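Local coordinates for putative uncharacterized protein (Cricetid herpesvirus 2, PDB 4ZKQ) that probably binds host chemokines, acting as a decoy receptor of a rodent gammaherpesvirus, at residues S19-Q24 with R186-E191; Q120-Q125 with L135-F140; Y293-D298 with R392-D397. One frame throughout, in Å; residues are numbered along the deposited sequence.

Interaction 1: S19-Q24 with R186-E191; sequences SRLLTQ and REEGLE
Arg20 grips Glu188, a residue of the type I beta turn Arg186-Gly189, which precedes strand 190-195 and lies against the segment leading into strand 23-26. The turn is closed by its own bond from Gly189 N to Arg186 O. The Arg20 side chain bends at chi3 (-54°), and the bend turns NE and NH2 to the carboxylate. Both nitrogens grip one oxygen side-on: Arg20 NE lies 3.0 Å and Arg20 NH2 2.8 Å from Glu188 OE2, which sits at the guanidinium edge, in its plane. The guanidinium and carboxylate planes stand 84° apart; NE meets OE2 from above the carboxylate plane and NH2 on the syn side but tilted out of that plane, both from the same face. Ser18 OG binds the other oxygen, OE1, and so helps to fix the rotation of the carboxylate. A backbone bond also joins the segments, Glu188 N lying 2.9 Å from Arg20 O.

The Arg186 chain, extended from CG to NE, runs past the Leu21 carbonyl, Arg186 CG lying 3.2 Å from Leu21 O. It passes over to the Thr23 side chain nearly perpendicular to it, while Asp184 takes NH1 in a salt bridge. Leu22 packs on the Gly189 backbone, Leu22 CG coming 3.4 Å from Gly189 O, and also reaches Trp180. Backbone bonds from Leu22 and Gly189 to Ser214 tie both segments to strand 206-223. At the outer end, Arg186 NE donates to Thr23 OG1 over 2.9 Å, with an N-H...O angle of 152°.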
loop_
_atom_site.group_PDB
_atom_site.type_symbol
_atom_site.label_atom_id
_atom_site.label_comp_id
_atom_site.label_asym_id
_atom_site.label_seq_id
_atom_site.Cartn_x
_atom_site.Cartn_y
_atom_site.Cartn_z
ATOM N N SER A 19 -19.955 -8.264 4.498
ATOM C CA SER A 19 -19.102 -8.734 5.592
ATOM C C SER A 19 -17.895 -9.495 5.054
ATOM O O SER A 19 -17.122 -10.071 5.829
ATOM C CB SER A 19 -19.901 -9.640 6.534
ATOM O OG SER A 19 -20.421 -10.747 5.811
ATOM N N ARG A 20 -17.743 -9.501 3.729
ATOM C CA ARG A 20 -16.729 -10.316 3.065
ATOM C C ARG A 20 -15.739 -9.453 2.256
ATOM O O ARG A 20 -15.189 -9.890 1.242
ATOM C CB ARG A 20 -17.414 -11.363 2.170
ATOM C CG ARG A 20 -18.137 -12.466 2.959
ATOM C CD ARG A 20 -19.030 -13.352 2.077
ATOM N NE ARG A 20 -19.978 -12.549 1.315
ATOM C CZ ARG A 20 -20.978 -11.854 1.849
ATOM N NH1 ARG A 20 -21.196 -11.861 3.159
ATOM N NH2 ARG A 20 -21.771 -11.144 1.063
ATOM N N LEU A 21 -15.498 -8.238 2.735
ATOM C CA LEU A 21 -14.557 -7.307 2.110
ATOM C C LEU A 21 -13.179 -7.369 2.770
ATOM O O LEU A 21 -13.007 -8.021 3.799
ATOM C CB LEU A 21 -15.107 -5.884 2.195
ATOM C CG LEU A 21 -16.504 -5.693 1.607
ATOM C CD1 LEU A 21 -16.928 -4.251 1.778
ATOM C CD2 LEU A 21 -16.546 -6.095 0.133
ATOM N N LEU A 22 -12.199 -6.692 2.180
ATOM C CA LEU A 22 -10.885 -6.571 2.800
ATOM C C LEU A 22 -11.020 -5.901 4.151
ATOM O O LEU A 22 -11.897 -5.061 4.340
ATOM C CB LEU A 22 -9.922 -5.752 1.931
ATOM C CG LEU A 22 -9.730 -6.173 0.474
ATOM C CD1 LEU A 22 -8.850 -5.165 -0.230
ATOM C CD2 LEU A 22 -9.131 -7.562 0.367
ATOM N N THR A 23 -10.146 -6.265 5.084
ATOM C CA THR A 23 -10.089 -5.591 6.376
ATOM C C THR A 23 -8.634 -5.377 6.748
ATOM O O THR A 23 -7.735 -5.980 6.155
ATOM C CB THR A 23 -10.799 -6.396 7.493
ATOM O OG1 THR A 23 -10.158 -7.663 7.660
ATOM C CG2 THR A 23 -12.274 -6.620 7.160
ATOM N N GLN A 24 -8.396 -4.524 7.735
ATOM C CA GLN A 24 -7.032 -4.272 8.168
ATOM C C GLN A 24 -6.901 -4.219 9.682
ATOM O O GLN A 24 -7.843 -3.840 10.385
ATOM C CB GLN A 24 -6.515 -2.972 7.551
ATOM C CG GLN A 24 -7.278 -1.714 7.968
ATOM C CD GLN A 24 -6.649 -0.451 7.424
ATOM O OE1 GLN A 24 -6.271 -0.388 6.258
ATOM N NE2 GLN A 24 -6.526 0.565 8.272
ATOM N N ARG A 186 -12.710 -13.316 2.954
ATOM C CA ARG A 186 -12.969 -11.987 2.392
ATOM C C ARG A 186 -13.028 -12.007 0.865
ATOM O O ARG A 186 -12.356 -11.228 0.192
ATOM C CB ARG A 186 -11.893 -11.014 2.870
ATOM C CG ARG A 186 -11.785 -10.970 4.384
ATOM C CD ARG A 186 -10.544 -10.226 4.839
ATOM N NE ARG A 186 -10.405 -10.197 6.293
ATOM C CZ ARG A 186 -9.988 -11.225 7.024
ATOM N NH1 ARG A 186 -9.689 -12.375 6.439
ATOM N NH2 ARG A 186 -9.870 -11.106 8.338
ATOM N N GLU A 187 -13.868 -12.886 0.324
ATOM C CA GLU A 187 -13.861 -13.178 -1.105
ATOM C C GLU A 187 -14.380 -12.036 -1.986
ATOM O O GLU A 187 -14.128 -12.024 -3.190
ATOM C CB GLU A 187 -14.677 -14.453 -1.367
ATOM C CG GLU A 187 -16.143 -14.331 -1.018
ATOM C CD GLU A 187 -16.854 -15.679 -0.979
ATOM O OE1 GLU A 187 -16.177 -16.726 -1.056
ATOM O OE2 GLU A 187 -18.093 -15.684 -0.868
ATOM N N GLU A 188 -15.096 -11.079 -1.401
ATOM C CA GLU A 188 -15.561 -9.914 -2.145
ATOM C C GLU A 188 -14.572 -8.732 -2.080
ATOM O O GLU A 188 -14.780 -7.701 -2.727
ATOM C CB GLU A 188 -16.946 -9.488 -1.631
ATOM C CG GLU A 188 -18.042 -10.508 -1.987
ATOM C CD GLU A 188 -19.399 -10.228 -1.352
ATOM O OE1 GLU A 188 -19.654 -9.089 -0.905
ATOM O OE2 GLU A 188 -20.224 -11.170 -1.301
ATOM N N GLY A 189 -13.478 -8.906 -1.343
ATOM C CA GLY A 189 -12.508 -7.841 -1.133
ATOM C C GLY A 189 -11.639 -7.552 -2.346
ATOM O O GLY A 189 -11.246 -6.409 -2.570
ATOM N N LEU A 190 -11.326 -8.595 -3.107
ATOM C CA LEU A 190 -10.656 -8.463 -4.393
ATOM C C LEU A 190 -11.444 -9.241 -5.432
ATOM O O LEU A 190 -11.657 -10.441 -5.283
ATOM C CB LEU A 190 -9.218 -8.982 -4.340
ATOM C CG LEU A 190 -8.349 -8.829 -5.603
ATOM C CD1 LEU A 190 -6.882 -8.735 -5.211
ATOM C CD2 LEU A 190 -8.533 -9.992 -6.567
ATOM N N GLU A 191 -11.877 -8.544 -6.473
ATOM C CA GLU A 191 -12.528 -9.173 -7.618
ATOM C C GLU A 191 -11.709 -8.843 -8.859
ATOM O O GLU A 191 -11.296 -7.698 -9.034
ATOM C CB GLU A 191 -13.968 -8.673 -7.773
ATOM C CG GLU A 191 -14.875 -8.902 -6.556
ATOM C CD GLU A 191 -15.357 -10.338 -6.406
ATOM O OE1 GLU A 191 -14.824 -11.240 -7.086
ATOM O OE2 GLU A 191 -16.285 -10.564 -5.598
#

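Interaction 2: Q120-Q125 with L135-F140; sequences QFVTVQ and LFFAKF
Phe137 holds its ring between backbone N and carbonyl carbon (chi1 68°), while Gln120 sends CG anti to its N (chi1 -176°) and runs on extended; these torsions lay the two side chains alongside each other, across the antiparallel beta hairpin of strands 117-125 and 132-143. Gln120 CB stands over one face of the Phe137 ring, 4.1 Å from its centroid in a CH-pi contact, and farther out Gln120 CD approaches Phe137 CZ to 3.3 Å, the amide turned 41° from the ring. Val122 CG1 comes to the edge of the same ring, in its plane.

Gln120-Phe137 and Val122-Leu135 are hydrogen-bonded pairs flanking the non-hydrogen-bonded pair Phe121-Phe136. In the former, Phe137 N lies 2.9 Å from Gln120 O, whereas the return bond from Gln120 N to Phe137 O stretches to 3.3 Å. Strand 117-125 is the outermost of its sheet within the chain; Phe136 and Ala138 bond onward to strand 85-94. On the face carrying Phe121 and Phe136, Trp94 meets the Phe121 ring edge-to-face, and Phe136 CB sits over the centre of that ring, 3.7 Å from its centroid.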
loop_
_atom_site.group_PDB
_atom_site.type_symbol
_atom_site.label_atom_id
_atom_site.label_comp_id
_atom_site.label_asym_id
_atom_site.label_seq_id
_atom_site.Cartn_x
_atom_site.Cartn_y
_atom_site.Cartn_z
ATOM N N GLN A 120 13.136 -16.829 -5.924
ATOM C CA GLN A 120 14.081 -17.567 -5.111
ATOM C C GLN A 120 13.321 -18.362 -4.054
ATOM O O GLN A 120 12.442 -17.818 -3.386
ATOM C CB GLN A 120 15.068 -16.611 -4.464
ATOM C CG GLN A 120 16.154 -17.290 -3.682
ATOM C CD GLN A 120 17.220 -16.321 -3.239
ATOM O OE1 GLN A 120 17.314 -15.200 -3.747
ATOM N NE2 GLN A 120 18.025 -16.740 -2.278
ATOM N N PHE A 121 13.640 -19.648 -3.928
ATOM C CA PHE A 121 12.984 -20.515 -2.949
ATOM C C PHE A 121 13.878 -20.777 -1.749
ATOM O O PHE A 121 15.099 -20.861 -1.877
ATOM C CB PHE A 121 12.587 -21.852 -3.579
ATOM C CG PHE A 121 11.302 -21.803 -4.354
ATOM C CD1 PHE A 121 11.255 -21.221 -5.604
ATOM C CD2 PHE A 121 10.140 -22.349 -3.831
ATOM C CE1 PHE A 121 10.079 -21.177 -6.320
ATOM C CE2 PHE A 121 8.961 -22.307 -4.540
ATOM C CZ PHE A 121 8.930 -21.720 -5.790
ATOM N N VAL A 122 13.253 -20.898 -0.582
ATOM C CA VAL A 122 13.947 -21.254 0.646
ATOM C C VAL A 122 13.083 -22.202 1.459
ATOM O O VAL A 122 11.874 -22.294 1.242
ATOM C CB VAL A 122 14.282 -20.027 1.516
ATOM C CG1 VAL A 122 15.342 -19.169 0.852
ATOM C CG2 VAL A 122 13.022 -19.207 1.807
ATOM N N THR A 123 13.715 -22.909 2.386
ATOM C CA THR A 123 12.996 -23.671 3.390
ATOM C C THR A 123 13.289 -23.033 4.732
ATOM O O THR A 123 14.444 -22.722 5.033
ATOM C CB THR A 123 13.405 -25.155 3.397
ATOM O OG1 THR A 123 13.174 -25.714 2.099
ATOM C CG2 THR A 123 12.601 -25.932 4.433
ATOM N N VAL A 124 12.244 -22.808 5.522
ATOM C CA VAL A 124 12.404 -22.262 6.866
ATOM C C VAL A 124 11.649 -23.133 7.864
ATOM O O VAL A 124 10.730 -23.860 7.490
ATOM C CB VAL A 124 11.888 -20.806 6.970
ATOM C CG1 VAL A 124 12.683 -19.878 6.054
ATOM C CG2 VAL A 124 10.403 -20.738 6.650
ATOM N N GLN A 125 12.049 -23.049 9.129
ATOM C CA GLN A 125 11.357 -23.743 10.208
ATOM C C GLN A 125 10.422 -22.793 10.936
ATOM O O GLN A 125 10.845 -21.730 11.382
ATOM C CB GLN A 125 12.355 -24.335 11.202
ATOM C CG GLN A 125 11.684 -25.057 12.360
ATOM C CD GLN A 125 12.621 -25.995 13.091
ATOM O OE1 GLN A 125 13.750 -25.634 13.422
ATOM N NE2 GLN A 125 12.158 -27.217 13.334
ATOM N N LEU A 135 9.039 -21.599 1.045
ATOM C CA LEU A 135 8.640 -20.246 0.670
ATOM C C LEU A 135 9.350 -19.781 -0.592
ATOM O O LEU A 135 10.475 -20.200 -0.863
ATOM C CB LEU A 135 8.950 -19.261 1.794
ATOM C CG LEU A 135 8.357 -19.545 3.173
ATOM C CD1 LEU A 135 8.842 -18.511 4.170
ATOM C CD2 LEU A 135 6.846 -19.568 3.120
ATOM N N PHE A 136 8.698 -18.901 -1.350
ATOM C CA PHE A 136 9.366 -18.208 -2.447
ATOM C C PHE A 136 9.299 -16.702 -2.201
ATOM O O PHE A 136 8.384 -16.218 -1.537
ATOM C CB PHE A 136 8.748 -18.572 -3.804
ATOM C CG PHE A 136 7.292 -18.197 -3.957
ATOM C CD1 PHE A 136 6.924 -16.945 -4.425
ATOM C CD2 PHE A 136 6.294 -19.119 -3.678
ATOM C CE1 PHE A 136 5.589 -16.609 -4.583
ATOM C CE2 PHE A 136 4.957 -18.791 -3.825
ATOM C CZ PHE A 136 4.605 -17.537 -4.286
ATOM N N PHE A 137 10.278 -15.963 -2.711
ATOM C CA PHE A 137 10.254 -14.513 -2.547
ATOM C C PHE A 137 10.904 -13.738 -3.684
ATOM O O PHE A 137 11.671 -14.283 -4.483
ATOM C CB PHE A 137 10.919 -14.126 -1.216
ATOM C CG PHE A 137 12.403 -14.377 -1.174
ATOM C CD1 PHE A 137 12.899 -15.597 -0.750
ATOM C CD2 PHE A 137 13.303 -13.381 -1.535
ATOM C CE1 PHE A 137 14.266 -15.829 -0.701
ATOM C CE2 PHE A 137 14.676 -13.611 -1.487
ATOM C CZ PHE A 137 15.149 -14.839 -1.068
ATOM N N ALA A 138 10.556 -12.457 -3.758
ATOM C CA ALA A 138 11.131 -11.541 -4.737
ATOM C C ALA A 138 11.035 -10.133 -4.199
ATOM O O ALA A 138 10.086 -9.796 -3.492
ATOM C CB ALA A 138 10.422 -11.643 -6.069
ATOM N N LYS A 139 12.019 -9.314 -4.548
ATOM C CA LYS A 139 12.071 -7.932 -4.098
ATOM C C LYS A 139 11.815 -6.986 -5.262
ATOM O O LYS A 139 12.332 -7.194 -6.360
ATOM C CB LYS A 139 13.429 -7.649 -3.454
ATOM C CG LYS A 139 13.577 -6.252 -2.907
ATOM C CD LYS A 139 14.847 -6.151 -2.076
ATOM C CE LYS A 139 15.185 -4.713 -1.743
ATOM N NZ LYS A 139 16.560 -4.597 -1.198
ATOM N N PHE A 140 11.009 -5.956 -5.015
ATOM C CA PHE A 140 10.627 -4.996 -6.049
ATOM C C PHE A 140 10.889 -3.583 -5.571
ATOM O O PHE A 140 10.954 -3.326 -4.374
ATOM C CB PHE A 140 9.144 -5.131 -6.418
ATOM C CG PHE A 140 8.734 -6.524 -6.783
ATOM C CD1 PHE A 140 9.279 -7.143 -7.893
ATOM C CD2 PHE A 140 7.796 -7.212 -6.026
ATOM C CE1 PHE A 140 8.913 -8.427 -8.238
ATOM C CE2 PHE A 140 7.423 -8.502 -6.372
ATOM C CZ PHE A 140 7.980 -9.107 -7.483
#

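Interaction 3: Y293-D298 with R392-D397; sequences YTFYTD and REYYLD
The Tyr293 ring carries Tyr394 CD1 over the centre of one face, 3.3 Å above its plane, and has a bridging water at its edge. The two tyrosines point in opposing directions as they overlap, their planes 35° apart, an oblique pair whose centroids are separated by 4.2 Å. Beside them, the Arg392 guanidinium lies flat on Phe295, planes at 23°, with Arg392 CZ 3.7 Å from the centroid of the Phe295 ring. This is a cation-pi stack extended by Arg392 CD, which makes a CH-pi contact over the same ring. Arg392 reaches across to it with its chain extended from CG to NE. Tyr394 OH comes 3.5 Å from Phe295 CD2, linking the two pairs.

These side chains fill the space between strands 290-296 and 388-395, which belong to different sheets and run 153° apart with axes 10.7 Å from each other: face-to-face packing of a beta sandwich. No direct hydrogen bond joins the segments. Instead, one water accepts from Tyr293 OH and donates to Tyr395 O, and another, in the guanidinium plane, accepts from Arg392 NH2 (3.2 Å) and donates to Tyr296 O.

The buried guanidinium has further partners: Glu390 forms a salt bridge with NH2, and Tyr222 adds a second cation-pi contact. Glu390 also accepts from Thr297 OG1, so it binds both sides of the interface. Aromatic faces and a nearby carboxylate together would be expected to stabilise the arginine's positive charge where the two sheets meet.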
loop_
_atom_site.group_PDB
_atom_site.type_symbol
_atom_site.label_atom_id
_atom_site.label_comp_id
_atom_site.label_asym_id
_atom_site.label_seq_id
_atom_site.Cartn_x
_atom_site.Cartn_y
_atom_site.Cartn_z
ATOM N N TYR A 293 -1.254 23.081 12.492
ATOM C CA TYR A 293 -2.663 22.793 12.268
ATOM C C TYR A 293 -3.197 21.956 13.412
ATOM O O TYR A 293 -2.516 21.046 13.886
ATOM C CB TYR A 293 -2.872 22.041 10.955
ATOM C CG TYR A 293 -2.252 22.678 9.735
ATOM C CD1 TYR A 293 -2.894 23.708 9.065
ATOM C CD2 TYR A 293 -1.044 22.222 9.232
ATOM C CE1 TYR A 293 -2.341 24.279 7.941
ATOM C CE2 TYR A 293 -0.483 22.784 8.107
ATOM C CZ TYR A 293 -1.136 23.812 7.464
ATOM O OH TYR A 293 -0.580 24.373 6.346
ATOM N N THR A 294 -4.418 22.250 13.842
ATOM C CA THR A 294 -5.076 21.432 14.843
ATOM C C THR A 294 -6.471 21.051 14.385
ATOM O O THR A 294 -7.098 21.752 13.590
ATOM C CB THR A 294 -5.162 22.151 16.209
ATOM O OG1 THR A 294 -6.041 23.276 16.112
ATOM C CG2 THR A 294 -3.786 22.618 16.650
ATOM N N PHE A 295 -6.940 19.913 14.880
ATOM C CA PHE A 295 -8.288 19.449 14.595
ATOM C C PHE A 295 -8.724 18.475 15.675
ATOM O O PHE A 295 -7.893 17.856 16.348
ATOM C CB PHE A 295 -8.366 18.786 13.217
ATOM C CG PHE A 295 -7.410 17.633 13.038
ATOM C CD1 PHE A 295 -7.774 16.349 13.402
ATOM C CD2 PHE A 295 -6.157 17.838 12.494
ATOM C CE1 PHE A 295 -6.897 15.290 13.235
ATOM C CE2 PHE A 295 -5.274 16.787 12.326
ATOM C CZ PHE A 295 -5.647 15.513 12.695
ATOM N N TYR A 296 -10.034 18.367 15.844
ATOM C CA TYR A 296 -10.633 17.386 16.734
ATOM C C TYR A 296 -10.883 16.093 15.964
ATOM O O TYR A 296 -11.198 16.122 14.772
ATOM C CB TYR A 296 -11.939 17.931 17.323
ATOM C CG TYR A 296 -12.891 16.876 17.852
ATOM C CD1 TYR A 296 -13.809 16.252 17.013
ATOM C CD2 TYR A 296 -12.883 16.515 19.195
ATOM C CE1 TYR A 296 -14.680 15.293 17.492
ATOM C CE2 TYR A 296 -13.754 15.556 19.684
ATOM C CZ TYR A 296 -14.649 14.948 18.828
ATOM O OH TYR A 296 -15.518 13.993 19.305
ATOM N N THR A 297 -10.739 14.962 16.643
ATOM C CA THR A 297 -11.069 13.673 16.047
ATOM C C THR A 297 -11.503 12.680 17.118
ATOM O O THR A 297 -10.997 12.714 18.239
ATOM C CB THR A 297 -9.870 13.088 15.261
ATOM O OG1 THR A 297 -10.201 11.780 14.781
ATOM C CG2 THR A 297 -8.635 13.003 16.142
ATOM N N ASP A 298 -12.448 11.811 16.767
ATOM C CA ASP A 298 -12.875 10.729 17.650
ATOM C C ASP A 298 -12.178 9.429 17.271
ATOM O O ASP A 298 -12.573 8.358 17.716
ATOM C CB ASP A 298 -14.393 10.544 17.583
ATOM C CG ASP A 298 -14.873 10.146 16.199
ATOM O OD1 ASP A 298 -14.160 10.432 15.213
ATOM O OD2 ASP A 298 -15.963 9.550 16.094
ATOM N N ARG A 392 -6.330 14.015 5.581
ATOM C CA ARG A 392 -6.401 15.467 5.642
ATOM C C ARG A 392 -5.361 16.085 4.729
ATOM O O ARG A 392 -4.163 15.855 4.892
ATOM C CB ARG A 392 -6.208 15.956 7.078
ATOM C CG ARG A 392 -7.305 15.480 7.996
ATOM C CD ARG A 392 -7.182 16.021 9.401
ATOM N NE ARG A 392 -8.108 15.334 10.301
ATOM C CZ ARG A 392 -9.343 15.741 10.580
ATOM N NH1 ARG A 392 -9.835 16.850 10.039
ATOM N NH2 ARG A 392 -10.092 15.031 11.410
ATOM N N GLU A 393 -5.834 16.849 3.751
ATOM C CA GLU A 393 -4.960 17.559 2.833
ATOM C C GLU A 393 -4.724 18.965 3.355
ATOM O O GLU A 393 -5.645 19.607 3.872
ATOM C CB GLU A 393 -5.568 17.600 1.423
ATOM C CG GLU A 393 -5.665 16.235 0.758
ATOM C CD GLU A 393 -6.281 16.276 -0.630
ATOM O OE1 GLU A 393 -6.298 17.357 -1.259
ATOM O OE2 GLU A 393 -6.749 15.216 -1.093
ATOM N N TYR A 394 -3.484 19.428 3.222
ATOM C CA TYR A 394 -3.107 20.780 3.602
ATOM C C TYR A 394 -2.406 21.453 2.436
ATOM O O TYR A 394 -1.473 20.895 1.850
ATOM C CB TYR A 394 -2.208 20.775 4.838
ATOM C CG TYR A 394 -2.887 20.229 6.070
ATOM C CD1 TYR A 394 -3.595 21.067 6.914
ATOM C CD2 TYR A 394 -2.820 18.878 6.389
ATOM C CE1 TYR A 394 -4.217 20.589 8.033
ATOM C CE2 TYR A 394 -3.444 18.385 7.516
ATOM C CZ TYR A 394 -4.144 19.253 8.335
ATOM O OH TYR A 394 -4.784 18.808 9.463
ATOM N N TYR A 395 -2.888 22.644 2.090
ATOM C CA TYR A 395 -2.331 23.436 1.001
ATOM C C TYR A 395 -1.564 24.595 1.612
ATOM O O TYR A 395 -2.136 25.449 2.297
ATOM C CB TYR A 395 -3.438 23.925 0.062
ATOM C CG TYR A 395 -4.410 22.830 -0.308
ATOM C CD1 TYR A 395 -3.954 21.617 -0.802
ATOM C CD2 TYR A 395 -5.775 22.993 -0.133
ATOM C CE1 TYR A 395 -4.830 20.606 -1.125
ATOM C CE2 TYR A 395 -6.662 21.983 -0.454
ATOM C CZ TYR A 395 -6.181 20.790 -0.949
ATOM O OH TYR A 395 -7.053 19.776 -1.272
ATOM N N LEU A 396 -0.256 24.590 1.386
ATOM C CA LEU A 396 0.648 25.562 1.983
ATOM C C LEU A 396 0.927 26.720 1.035
ATOM O O LEU A 396 0.848 26.564 -0.183
ATOM C CB LEU A 396 1.973 24.894 2.361
ATOM C CG LEU A 396 2.048 24.053 3.634
ATOM C CD1 LEU A 396 1.109 22.867 3.578
ATOM C CD2 LEU A 396 3.481 23.587 3.856
ATOM N N ASP A 397 1.253 27.877 1.602
ATOM C CA ASP A 397 1.802 28.989 0.830
ATOM C C ASP A 397 3.215 29.292 1.326
ATOM O O ASP A 397 3.775 30.350 1.045
ATOM C CB ASP A 397 0.906 30.228 0.921
ATOM C CG ASP A 397 0.540 30.588 2.350
ATOM O OD1 ASP A 397 1.162 30.048 3.289
ATOM O OD2 ASP A 397 -0.372 31.423 2.531
HETATM O O HOH W 1 -1.804 26.392 5.004
HETATM O O HOH W 2 -6.729 21.146 10.325
HETATM O O HOH W 3 -13.058 15.544 12.537
#

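How the interactions relate
Interactions 1 and 2 share the first part of the chain: the hairpin 120-125/135-140 is nested within the loop closed by 19-24 with 186-191, and both contacts reach the seven-stranded mixed sheet, whose outermost strands are 23-26 and 117-125. Their centres are about 26 Å apart, with nearest atoms about 14 Å. Interaction 3 follows in series and lies about 30 Å from interaction 1, centre to centre; the two are related through the sheet that holds strands 190-195, 206-223 and 388-395. Interactions 2 and 3, with centres about 42 Å apart, fall on opposite sides of the chain's centre. None of the three touches another; each is a structural join within or between sheets.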